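Local coordinates for uncharacterized protein (Bacteroides caccae, PDB 4L7A), which is of unknown function but belongs to a family of putative zinc-binding metallopeptidases and may cleave peptide bonds, at residues 18-23 and 39-44; 33-38 and 72-77; 59-64 and 124-129; 91-96 and 110-115. One frame throughout, in Å; residues are numbered along the deposited sequence.

Interaction 1: 18-23 and 39-44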
# COMPACT_ATOMS: atom_id res chain seq x y z
N LYS A 18 8.03 -12.41 27.63
CA LYS A 18 7.19 -13.54 27.19
C LYS A 18 6.24 -13.14 26.07
O LYS A 18 6.09 -13.87 25.09
CB LYS A 18 6.40 -14.08 28.38
CG LYS A 18 5.77 -15.47 28.17
CD LYS A 18 5.58 -16.18 29.51
CE LYS A 18 6.92 -16.46 30.24
NZ LYS A 18 6.82 -17.48 31.34
N GLU A 19 5.61 -11.98 26.22
CA GLU A 19 4.70 -11.40 25.21
C GLU A 19 5.46 -11.12 23.91
O GLU A 19 5.00 -11.49 22.84
CB GLU A 19 4.01 -10.15 25.78
CG GLU A 19 2.93 -10.49 26.86
CD GLU A 19 2.41 -9.29 27.67
OE1 GLU A 19 3.09 -8.26 27.74
OE2 GLU A 19 1.35 -9.42 28.31
N LYS A 20 6.65 -10.52 24.01
CA LYS A 20 7.47 -10.26 22.83
C LYS A 20 7.92 -11.51 22.13
O LYS A 20 7.96 -11.52 20.91
CB LYS A 20 8.71 -9.45 23.16
CG LYS A 20 8.37 -8.10 23.66
CD LYS A 20 9.64 -7.42 24.04
CE LYS A 20 9.37 -6.16 24.77
NZ LYS A 20 10.68 -5.61 25.17
N SER A 21 8.28 -12.56 22.89
CA SER A 21 8.66 -13.82 22.27
C SER A 21 7.43 -14.46 21.62
O SER A 21 7.55 -15.11 20.60
CB SER A 21 9.28 -14.83 23.27
OG SER A 21 10.44 -14.25 23.80
N GLU A 22 6.25 -14.29 22.23
CA GLU A 22 5.00 -14.83 21.62
C GLU A 22 4.70 -14.13 20.28
O GLU A 22 4.33 -14.77 19.31
CB GLU A 22 3.80 -14.71 22.59
CG GLU A 22 2.48 -15.40 22.14
CD GLU A 22 1.25 -15.06 23.03
OE1 GLU A 22 1.42 -14.42 24.10
OE2 GLU A 22 0.10 -15.42 22.65
N PHE A 23 4.87 -12.82 20.24
CA PHE A 23 4.73 -12.07 18.99
C PHE A 23 5.80 -12.49 17.95
O PHE A 23 5.48 -12.66 16.78
CB PHE A 23 4.74 -10.56 19.26
CG PHE A 23 4.29 -9.70 18.11
CD1 PHE A 23 3.39 -10.14 17.15
CD2 PHE A 23 4.75 -8.40 18.01
CE1 PHE A 23 2.99 -9.28 16.12
CE2 PHE A 23 4.36 -7.55 16.97
CZ PHE A 23 3.48 -8.01 16.02
N PHE A 39 9.19 -8.88 9.43
CA PHE A 39 8.44 -7.78 10.06
C PHE A 39 9.06 -7.38 11.39
O PHE A 39 9.02 -8.14 12.33
CB PHE A 39 7.01 -8.26 10.25
CG PHE A 39 6.00 -7.20 10.67
CD1 PHE A 39 5.98 -6.70 11.96
CD2 PHE A 39 4.96 -6.82 9.81
CE1 PHE A 39 5.01 -5.81 12.34
CE2 PHE A 39 3.98 -5.92 10.19
CZ PHE A 39 4.03 -5.40 11.47
N LYS A 40 9.60 -6.18 11.49
CA LYS A 40 10.34 -5.78 12.69
C LYS A 40 9.60 -4.72 13.50
O LYS A 40 9.13 -3.72 12.95
CB LYS A 40 11.72 -5.26 12.31
CG LYS A 40 12.57 -6.24 11.53
CD LYS A 40 14.01 -5.83 11.59
CE LYS A 40 14.88 -6.67 10.67
NZ LYS A 40 16.26 -6.12 10.68
N TYR A 41 9.47 -4.96 14.80
CA TYR A 41 8.88 -3.99 15.70
C TYR A 41 9.81 -3.59 16.81
O TYR A 41 9.63 -2.51 17.38
CB TYR A 41 7.59 -4.50 16.28
CG TYR A 41 7.78 -5.63 17.21
CD1 TYR A 41 7.96 -6.92 16.74
CD2 TYR A 41 7.79 -5.42 18.58
CE1 TYR A 41 8.16 -7.99 17.62
CE2 TYR A 41 8.00 -6.46 19.46
CZ TYR A 41 8.16 -7.75 18.97
OH TYR A 41 8.39 -8.76 19.85
N ARG A 42 10.81 -4.41 17.10
CA ARG A 42 11.72 -4.15 18.21
C ARG A 42 12.63 -3.00 17.78
O ARG A 42 13.30 -3.08 16.75
CB ARG A 42 12.53 -5.39 18.56
CG ARG A 42 11.76 -6.56 19.24
CD ARG A 42 12.61 -7.84 19.13
NE ARG A 42 12.07 -9.03 19.80
CZ ARG A 42 12.16 -9.26 21.09
NH1 ARG A 42 12.72 -8.37 21.89
NH2 ARG A 42 11.63 -10.35 21.60
N MSE A 43 12.69 -1.98 18.61
CA MSE A 43 13.50 -0.79 18.33
C MSE A 43 15.01 -1.05 18.26
O MSE A 43 15.73 -0.44 17.45
CB MSE A 43 13.23 0.27 19.38
CG MSE A 43 11.80 0.80 19.32
SE MSE A 43 11.33 1.86 20.88
CE MSE A 43 10.59 0.44 22.06
N GLU A 44 15.47 -1.95 19.11
CA GLU A 44 16.86 -2.40 19.12
C GLU A 44 17.31 -3.01 17.80
O GLU A 44 18.49 -3.00 17.53
CB GLU A 44 17.04 -3.42 20.27
CG GLU A 44 16.27 -4.76 20.04
CD GLU A 44 15.60 -5.33 21.29
OE1 GLU A 44 16.31 -5.60 22.28
OE2 GLU A 44 14.37 -5.57 21.28

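Interaction 2: 33-38 and 72-77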
# COMPACT_ATOMS: atom_id res chain seq x y z
N ASN A 33 7.33 -17.42 7.39
CA ASN A 33 7.13 -18.69 6.71
C ASN A 33 6.31 -18.64 5.43
O ASN A 33 6.74 -19.23 4.47
CB ASN A 33 6.66 -19.79 7.63
CG ASN A 33 7.72 -20.18 8.62
OD1 ASN A 33 8.89 -19.84 8.47
ND2 ASN A 33 7.32 -20.84 9.68
N PRO A 34 5.14 -17.96 5.42
CA PRO A 34 4.38 -17.98 4.17
C PRO A 34 4.93 -17.03 3.09
O PRO A 34 4.79 -17.33 1.90
CB PRO A 34 2.98 -17.49 4.59
CG PRO A 34 2.91 -17.64 6.02
CD PRO A 34 4.32 -17.48 6.54
N TYR A 35 5.54 -15.91 3.48
CA TYR A 35 5.86 -14.84 2.52
C TYR A 35 7.31 -14.39 2.47
O TYR A 35 7.66 -13.53 1.66
CB TYR A 35 5.02 -13.61 2.88
CG TYR A 35 3.56 -13.88 3.06
CD1 TYR A 35 2.77 -14.24 1.97
CD2 TYR A 35 2.96 -13.75 4.28
CE1 TYR A 35 1.47 -14.48 2.11
CE2 TYR A 35 1.60 -13.96 4.43
CZ TYR A 35 0.89 -14.36 3.34
OH TYR A 35 -0.44 -14.56 3.46
N ASN A 36 8.14 -14.92 3.35
CA ASN A 36 9.55 -14.49 3.47
C ASN A 36 9.66 -12.98 3.73
O ASN A 36 10.48 -12.30 3.18
CB ASN A 36 10.38 -14.90 2.24
CG ASN A 36 10.31 -16.39 1.97
OD1 ASN A 36 10.24 -16.82 0.84
ND2 ASN A 36 10.29 -17.18 3.02
N ILE A 37 8.81 -12.46 4.59
CA ILE A 37 8.85 -11.06 4.98
C ILE A 37 9.36 -10.97 6.40
O ILE A 37 8.87 -11.61 7.29
CB ILE A 37 7.47 -10.37 4.90
CG1 ILE A 37 6.95 -10.36 3.47
CG2 ILE A 37 7.57 -8.97 5.42
CD1 ILE A 37 5.47 -10.00 3.34
N ASP A 38 10.32 -10.10 6.61
CA ASP A 38 10.83 -9.88 7.95
C ASP A 38 10.09 -8.67 8.48
O ASP A 38 10.33 -7.53 8.06
CB ASP A 38 12.35 -9.72 7.84
CG ASP A 38 13.05 -9.57 9.17
OD1 ASP A 38 12.47 -9.82 10.26
OD2 ASP A 38 14.23 -9.16 9.12
N CYS A 72 -5.65 -7.26 5.27
CA CYS A 72 -6.11 -6.32 4.24
C CYS A 72 -5.28 -6.24 2.96
O CYS A 72 -5.75 -5.72 1.92
CB CYS A 72 -6.22 -4.95 4.85
SG CYS A 72 -7.44 -4.88 6.16
N TRP A 73 -4.06 -6.75 3.01
CA TRP A 73 -3.18 -6.81 1.84
C TRP A 73 -2.78 -8.27 1.57
O TRP A 73 -3.23 -8.87 0.57
CB TRP A 73 -2.02 -5.82 1.92
CG TRP A 73 -0.80 -6.30 1.23
CD1 TRP A 73 -0.69 -6.75 -0.05
CD2 TRP A 73 0.46 -6.44 1.82
NE1 TRP A 73 0.60 -7.22 -0.27
CE2 TRP A 73 1.32 -7.00 0.88
CE3 TRP A 73 0.98 -6.10 3.07
CZ2 TRP A 73 2.69 -7.22 1.15
CZ3 TRP A 73 2.34 -6.39 3.35
CH2 TRP A 73 3.14 -6.94 2.38
N LEU A 74 -2.01 -8.88 2.49
CA LEU A 74 -1.41 -10.17 2.20
C LEU A 74 -2.45 -11.25 1.93
O LEU A 74 -2.38 -11.89 0.92
CB LEU A 74 -0.50 -10.62 3.32
CG LEU A 74 0.83 -9.90 3.45
CD1 LEU A 74 1.44 -10.21 4.80
CD2 LEU A 74 1.79 -10.33 2.38
N GLU A 75 -3.48 -11.32 2.76
CA GLU A 75 -4.56 -12.26 2.54
C GLU A 75 -5.47 -11.92 1.37
O GLU A 75 -6.11 -12.83 0.82
CB GLU A 75 -5.39 -12.48 3.80
CG GLU A 75 -4.67 -13.37 4.82
CD GLU A 75 -5.54 -13.59 6.06
OE1 GLU A 75 -6.78 -13.77 5.95
OE2 GLU A 75 -5.02 -13.54 7.15
N ALA A 76 -5.51 -10.65 0.96
CA ALA A 76 -6.34 -10.26 -0.16
C ALA A 76 -5.72 -10.71 -1.47
O ALA A 76 -6.36 -11.27 -2.37
CB ALA A 76 -6.56 -8.73 -0.15
N TYR A 77 -4.45 -10.43 -1.57
CA TYR A 77 -3.65 -10.89 -2.67
C TYR A 77 -3.68 -12.42 -2.75
O TYR A 77 -3.84 -12.96 -3.84
CB TYR A 77 -2.23 -10.37 -2.54
CG TYR A 77 -1.99 -8.91 -2.97
CD1 TYR A 77 -2.99 -7.95 -2.92
CD2 TYR A 77 -0.70 -8.50 -3.39
CE1 TYR A 77 -2.74 -6.59 -3.32
CE2 TYR A 77 -0.44 -7.20 -3.75
CZ TYR A 77 -1.46 -6.25 -3.73
OH TYR A 77 -1.16 -5.00 -4.12

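Interaction 3: 59-64 and 124-129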
# COMPACT_ATOMS: atom_id res chain seq x y z
N PHE A 59 3.82 -1.56 21.70
CA PHE A 59 3.77 -2.98 21.41
C PHE A 59 2.40 -3.52 20.96
O PHE A 59 2.31 -4.16 19.93
CB PHE A 59 4.21 -3.79 22.62
CG PHE A 59 4.09 -5.30 22.41
CD1 PHE A 59 5.13 -6.02 21.81
CD2 PHE A 59 2.98 -5.99 22.83
CE1 PHE A 59 5.07 -7.41 21.65
CE2 PHE A 59 2.91 -7.38 22.68
CZ PHE A 59 3.97 -8.09 22.08
N TRP A 60 1.36 -3.30 21.74
CA TRP A 60 0.05 -3.83 21.39
C TRP A 60 -0.53 -3.15 20.12
O TRP A 60 -1.27 -3.76 19.35
CB TRP A 60 -0.91 -3.73 22.58
CG TRP A 60 -0.49 -4.66 23.63
CD1 TRP A 60 0.09 -4.33 24.81
CD2 TRP A 60 -0.63 -6.09 23.62
NE1 TRP A 60 0.34 -5.46 25.53
CE2 TRP A 60 -0.04 -6.56 24.80
CE3 TRP A 60 -1.12 -7.02 22.70
CZ2 TRP A 60 0.01 -7.92 25.12
CZ3 TRP A 60 -1.05 -8.37 23.00
CH2 TRP A 60 -0.50 -8.81 24.22
N LEU A 61 -0.13 -1.93 19.86
CA LEU A 61 -0.47 -1.37 18.57
C LEU A 61 0.31 -2.05 17.39
O LEU A 61 -0.23 -2.18 16.28
CB LEU A 61 -0.23 0.14 18.58
CG LEU A 61 -0.59 0.90 17.29
CD1 LEU A 61 -2.06 0.67 16.92
CD2 LEU A 61 -0.31 2.38 17.52
N SER A 62 1.56 -2.47 17.63
CA SER A 62 2.32 -3.20 16.61
C SER A 62 1.63 -4.52 16.27
O SER A 62 1.60 -4.91 15.13
CB SER A 62 3.74 -3.50 17.06
OG SER A 62 4.43 -2.27 17.23
N VAL A 63 1.08 -5.19 17.27
CA VAL A 63 0.36 -6.42 17.08
C VAL A 63 -0.89 -6.19 16.22
O VAL A 63 -1.20 -6.98 15.30
CB VAL A 63 -0.05 -7.03 18.43
CG1 VAL A 63 -0.89 -8.27 18.23
CG2 VAL A 63 1.18 -7.38 19.25
N LYS A 64 -1.62 -5.12 16.52
CA LYS A 64 -2.84 -4.81 15.77
C LYS A 64 -2.50 -4.56 14.34
O LYS A 64 -3.12 -5.14 13.46
CB LYS A 64 -3.54 -3.60 16.35
CG LYS A 64 -4.07 -3.89 17.73
CD LYS A 64 -5.00 -2.82 18.24
CE LYS A 64 -5.22 -3.01 19.70
NZ LYS A 64 -6.15 -1.97 20.13
N ASN A 124 -0.84 5.90 18.72
CA ASN A 124 -2.27 5.69 18.97
C ASN A 124 -3.11 6.93 18.55
O ASN A 124 -4.29 6.96 18.83
CB ASN A 124 -2.55 5.19 20.41
CG ASN A 124 -2.15 6.19 21.43
OD1 ASN A 124 -1.74 7.31 21.10
ND2 ASN A 124 -2.30 5.83 22.70
N TRP A 125 -2.49 7.90 17.86
CA TRP A 125 -3.25 8.86 17.04
C TRP A 125 -4.01 8.16 15.88
O TRP A 125 -4.83 8.77 15.22
CB TRP A 125 -2.35 9.95 16.43
CG TRP A 125 -1.08 9.43 15.83
CD1 TRP A 125 0.15 9.32 16.48
CD2 TRP A 125 -0.87 8.91 14.50
NE1 TRP A 125 1.07 8.78 15.62
CE2 TRP A 125 0.49 8.55 14.41
CE3 TRP A 125 -1.69 8.71 13.40
CZ2 TRP A 125 1.03 7.97 13.27
CZ3 TRP A 125 -1.14 8.16 12.25
CH2 TRP A 125 0.21 7.80 12.20
N LEU A 126 -3.66 6.90 15.59
CA LEU A 126 -4.30 6.13 14.53
C LEU A 126 -5.74 5.72 14.89
O LEU A 126 -5.96 5.24 15.96
CB LEU A 126 -3.54 4.82 14.30
CG LEU A 126 -2.42 4.73 13.29
CD1 LEU A 126 -1.68 3.36 13.45
CD2 LEU A 126 -3.02 4.89 11.89
N ASP A 127 -6.69 5.87 13.97
CA ASP A 127 -7.98 5.24 14.10
C ASP A 127 -8.01 4.02 13.15
O ASP A 127 -8.25 4.15 11.95
CB ASP A 127 -9.08 6.23 13.75
CG ASP A 127 -10.48 5.61 13.85
OD1 ASP A 127 -10.61 4.41 14.17
OD2 ASP A 127 -11.45 6.34 13.57
N LEU A 128 -7.83 2.83 13.72
CA LEU A 128 -7.51 1.65 12.90
C LEU A 128 -8.65 1.14 12.04
O LEU A 128 -8.41 0.48 11.01
CB LEU A 128 -7.02 0.51 13.79
CG LEU A 128 -5.72 0.77 14.55
CD1 LEU A 128 -5.59 -0.22 15.68
CD2 LEU A 128 -4.53 0.65 13.62
N THR A 129 -9.86 1.48 12.42
CA THR A 129 -11.02 1.10 11.67
C THR A 129 -11.39 2.18 10.62
O THR A 129 -12.31 1.94 9.88
CB THR A 129 -12.23 0.83 12.58
OG1 THR A 129 -12.54 2.02 13.32
CG2 THR A 129 -11.94 -0.34 13.53

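Interaction 4: 91-96 and 110-115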
# COMPACT_ATOMS: atom_id res chain seq x y z
N PRO A 91 7.37 -6.94 -0.12
CA PRO A 91 8.62 -6.35 0.26
C PRO A 91 9.45 -7.42 0.99
O PRO A 91 8.91 -8.41 1.43
CB PRO A 91 8.20 -5.27 1.27
CG PRO A 91 7.00 -5.84 1.93
CD PRO A 91 6.31 -6.74 0.88
N LYS A 92 10.73 -7.19 1.17
CA LYS A 92 11.56 -8.07 2.05
C LYS A 92 11.44 -7.75 3.54
O LYS A 92 11.61 -8.63 4.40
CB LYS A 92 13.05 -7.99 1.68
CG LYS A 92 13.39 -8.26 0.20
CD LYS A 92 13.16 -9.73 -0.24
CE LYS A 92 12.41 -9.83 -1.61
NZ LYS A 92 11.40 -10.93 -1.52
N VAL A 93 11.24 -6.48 3.86
CA VAL A 93 11.24 -6.04 5.26
C VAL A 93 10.18 -4.96 5.49
O VAL A 93 9.98 -4.09 4.63
CB VAL A 93 12.65 -5.48 5.64
CG1 VAL A 93 12.63 -4.88 7.04
CG2 VAL A 93 13.69 -6.57 5.59
N ILE A 94 9.47 -5.09 6.61
CA ILE A 94 8.52 -4.09 7.09
C ILE A 94 9.03 -3.67 8.49
O ILE A 94 9.40 -4.55 9.28
CB ILE A 94 7.10 -4.62 7.13
CG1 ILE A 94 6.60 -4.93 5.73
CG2 ILE A 94 6.16 -3.59 7.69
CD1 ILE A 94 5.38 -5.81 5.69
N HIS A 95 9.22 -2.36 8.73
CA HIS A 95 9.64 -1.89 10.07
C HIS A 95 8.52 -1.05 10.59
O HIS A 95 7.98 -0.26 9.84
CB HIS A 95 10.81 -0.92 10.00
CG HIS A 95 12.12 -1.58 9.74
ND1 HIS A 95 13.31 -0.87 9.70
CD2 HIS A 95 12.46 -2.88 9.56
CE1 HIS A 95 14.32 -1.70 9.48
NE2 HIS A 95 13.83 -2.92 9.40
N LEU A 96 8.17 -1.20 11.85
CA LEU A 96 7.26 -0.28 12.50
C LEU A 96 8.11 0.60 13.40
O LEU A 96 8.96 0.09 14.15
CB LEU A 96 6.23 -0.99 13.35
CG LEU A 96 5.38 -2.04 12.70
CD1 LEU A 96 4.25 -2.43 13.63
CD2 LEU A 96 4.80 -1.50 11.40
N GLY A 110 12.83 2.07 1.45
CA GLY A 110 14.27 1.84 1.22
C GLY A 110 14.49 0.46 0.62
O GLY A 110 13.59 -0.14 0.02
N THR A 111 15.69 -0.06 0.78
CA THR A 111 16.05 -1.37 0.26
C THR A 111 16.50 -2.20 1.42
O THR A 111 16.92 -1.66 2.44
CB THR A 111 17.22 -1.28 -0.70
OG1 THR A 111 18.30 -0.60 -0.03
CG2 THR A 111 16.80 -0.51 -1.93
N ALA A 112 16.36 -3.52 1.28
CA ALA A 112 16.99 -4.48 2.21
C ALA A 112 16.99 -5.89 1.57
O ALA A 112 15.99 -6.29 0.93
CB ALA A 112 16.26 -4.51 3.49
N GLU A 113 18.10 -6.62 1.74
CA GLU A 113 18.24 -7.98 1.19
C GLU A 113 17.79 -8.05 -0.27
O GLU A 113 17.03 -8.94 -0.65
CB GLU A 113 17.41 -8.98 2.03
CG GLU A 113 17.89 -10.45 1.92
CD GLU A 113 17.28 -11.39 2.98
OE1 GLU A 113 16.04 -11.39 3.09
OE2 GLU A 113 18.04 -12.14 3.66
N GLY A 114 18.21 -7.07 -1.06
CA GLY A 114 17.96 -7.01 -2.49
C GLY A 114 16.60 -6.56 -2.99
O GLY A 114 16.42 -6.41 -4.21
N GLY A 115 15.63 -6.35 -2.11
CA GLY A 115 14.33 -5.85 -2.55
C GLY A 115 13.89 -4.68 -1.68
O GLY A 115 14.72 -3.95 -1.16

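Interaction 1: 18-23 and 39-44
Tyr41 takes the crowded position between its backbone N and carbonyl carbon (chi1 69°), which sends its ring at the helix, while Phe23 swings CG anti to its own N (chi1 -167°) and comes out to meet it. The two side chains run antiparallel, one passing beside the other. Their ring planes are inclined at 44°, an oblique pairing in which Phe23 CD2 lies over the rim of one Tyr41 face, 3.5 Å from Tyr41 CE1. The opposite face of the tyrosine is covered from within its own segment, so the ring lies between a Phe23 ring carbon on one face and Arg42 CG on the other. At the far end of the ring, Tyr41 OH comes within 3.0 Å of Lys20 O, near the plane of the ring, but its hydrogen bond is made to Asp24 OD1, one helical turn further on.

The chain leaves helix 17-35, pairs through strand 38-40, the outermost strand of the mixed sheet and parallel to 93-98, and 41-44 comes back alongside the helix. Phe23 also touches Ala66 of helix 59-81, so the aromatic pair belongs to the seam between helices as well.

Arg42 stretches its chain to lay the guanidinium across Lys20, with Arg42 NH2 3.4 Å from Lys20 CB and Lys20 CG over one face. Asp24 forms a salt bridge to NH2. Glu44 OE2 approaches the edge of the group in plane, a salt bridge whose hydrogen bond, Arg42 NH1 to Glu44 OE2 at 3.3 Å, is weak. The two carboxylates are likely to offset the charge of Arg42 and so ease the nearness of Lys20 NZ, 4.7 Å from Arg42 NH1.

Interaction 2: 33-38 and 72-77
Leu74 and Tyr35 bury the most surface here, and they meet as methyl over ring. Tyr35 CG lies beside the backbone N, anti to the carbonyl carbon (chi1 -50°), which turns the ring towards Leu74. Leu74 CD2 stands 3.9 Å from the centroid of the Tyr35 ring, only 5° off its normal, which makes a well-centred CH-pi contact. The other methyl, CD1, leans towards the ring's rim and reaches Tyr35 CE2 at 3.8 Å. On the opposite face Pro34 CB sits 3.7 Å above the plane of the Tyr35 ring, so the aromatic group is clasped from both sides. Tyr35 OH extends past Leu74 CB to a hydrogen bond with Asp78 on the same helix.

The contact joins the C-terminal end of helix 17-35 to the C-terminal half of helix 59-81, where a wider pi-type turn spans 72-74. Asn36 leaves the first helix with positive phi, and the chain turns to bring Ile37 alongside. Ile37 CD1 meets Leu74 CD2 tip to tip at 3.8 Å and touches Trp73 CH2 at 4.0 Å. Replacing Tyr35 by an alanine would probably leave Leu74 CD2 with no aromatic face to rest on and Asp78 without its hydroxyl partner.

Interaction 3: 59-64 and 124-129
Leu61 and Lys64, one helical turn apart, face a segment without regular secondary structure, with the CA atoms of Leu61 and Asn124 7.3 Å apart and those of Lys64 and Leu128 at 8.5 Å. Leu61 has the largest share of the contact. With CG anti to its backbone N (chi1 -178°), its two methyls fork towards different parts of the loop. CD1 goes to Leu128, crossing that side chain obliquely and approaching its CD1 to 3.8 Å. CD2 points the other way, to the backbone of Asn124, where it lies 3.8 Å from Asn124 N, with Leu126 CD1 a looser neighbour. Lys64 contributes the aliphatic part of its extended chain: its CD rests 3.7 Å from Leu128 CD1, the two side chains crossing at about a right angle.

Leu128 CD1 is thus wedged between Leu61 and Lys64, while Leu126 and Leu128 both also touch Leu65 of the same helix. Replacing Leu61 by a serine would remove both methyls and is likely to open a gap between the helix and the loop around Leu128. The loop has a polar brace of its own, since Thr129 OG1 donates to Asp127 OD1 at 3.2 Å, on the syn side and 24° out of the carboxylate plane. Thr129 N adds a weak bond to the same oxygen, consistent with an Asx turn just ahead of helix 131-153.

Between helix and loop, by contrast, the attraction is that of methyl and methylene groups, so the fit depends on shape and the exclusion of water more than on directed bonds, even at this surface position.

Interaction 4: 91-96 and 110-115
Ala112 N bonds to Gly115 O at 3.0 Å, and the return bond, Gly115 N to Ala112 O at 3.1 Å, completes a two-residue beta hairpin against which Lys92 rests. Its type I' turn runs from Ala112 to Gly115. Glu113 and Gly114 occupy the corners, both with the positive phi that such a turn requires. From the other segment the lysine touches the same carbonyl oxygen, Lys92 CG lying 3.3 Å from Ala112 O, with its CB a little further off.

Lys92 thus lies against the turn by its first methylenes. Its CG sits beside the backbone N (chi1 -54°), and further bends in the chain lead the amine away. Gly115 leaves room for the lysine: a beta carbon would come only 3.0 Å from Lys92 CG, a tight approach. One residue further on, Val93 directs its CG2 branch to Ala112 CB at 3.9 Å, an apolar touch between the buried Val93 and the end of the hairpin.

Gly115 begins strand 115-122, the parallel neighbour of 93-98, whose Leu116 shares backbone hydrogen bonds with Lys92 and Val93; only the touch on Ala112 reaches beyond it to the antiparallel strand 107-112. Strand 38-40 flanks 93-98 on its other side, and helix 59-81 packs against the sheet through Trp73, which touches both Pro91 and Ile94.

How the interactions relate
From the N terminus, helix 17-35 takes part in the first two contacts. Interaction 1 closes a short loop from its start to 39-44; interaction 2 closes one of 33 residues between 38 and 72, tying the helix end to helix 59-81, and because their segments alternate along the chain the two cross. Interaction 3 opens at the start of helix 59-81, crosses interaction 2, and closes a long loop at 124-129. Nested inside that loop is interaction 4, which joins strand 93-98 to the hairpin end. Phe23 packing on Val63 couples interactions 1 and 3, while backbone pairing of strands 38-40 and 93-98 ties helices 17-35 and 59-81 to the sheet of interaction 4.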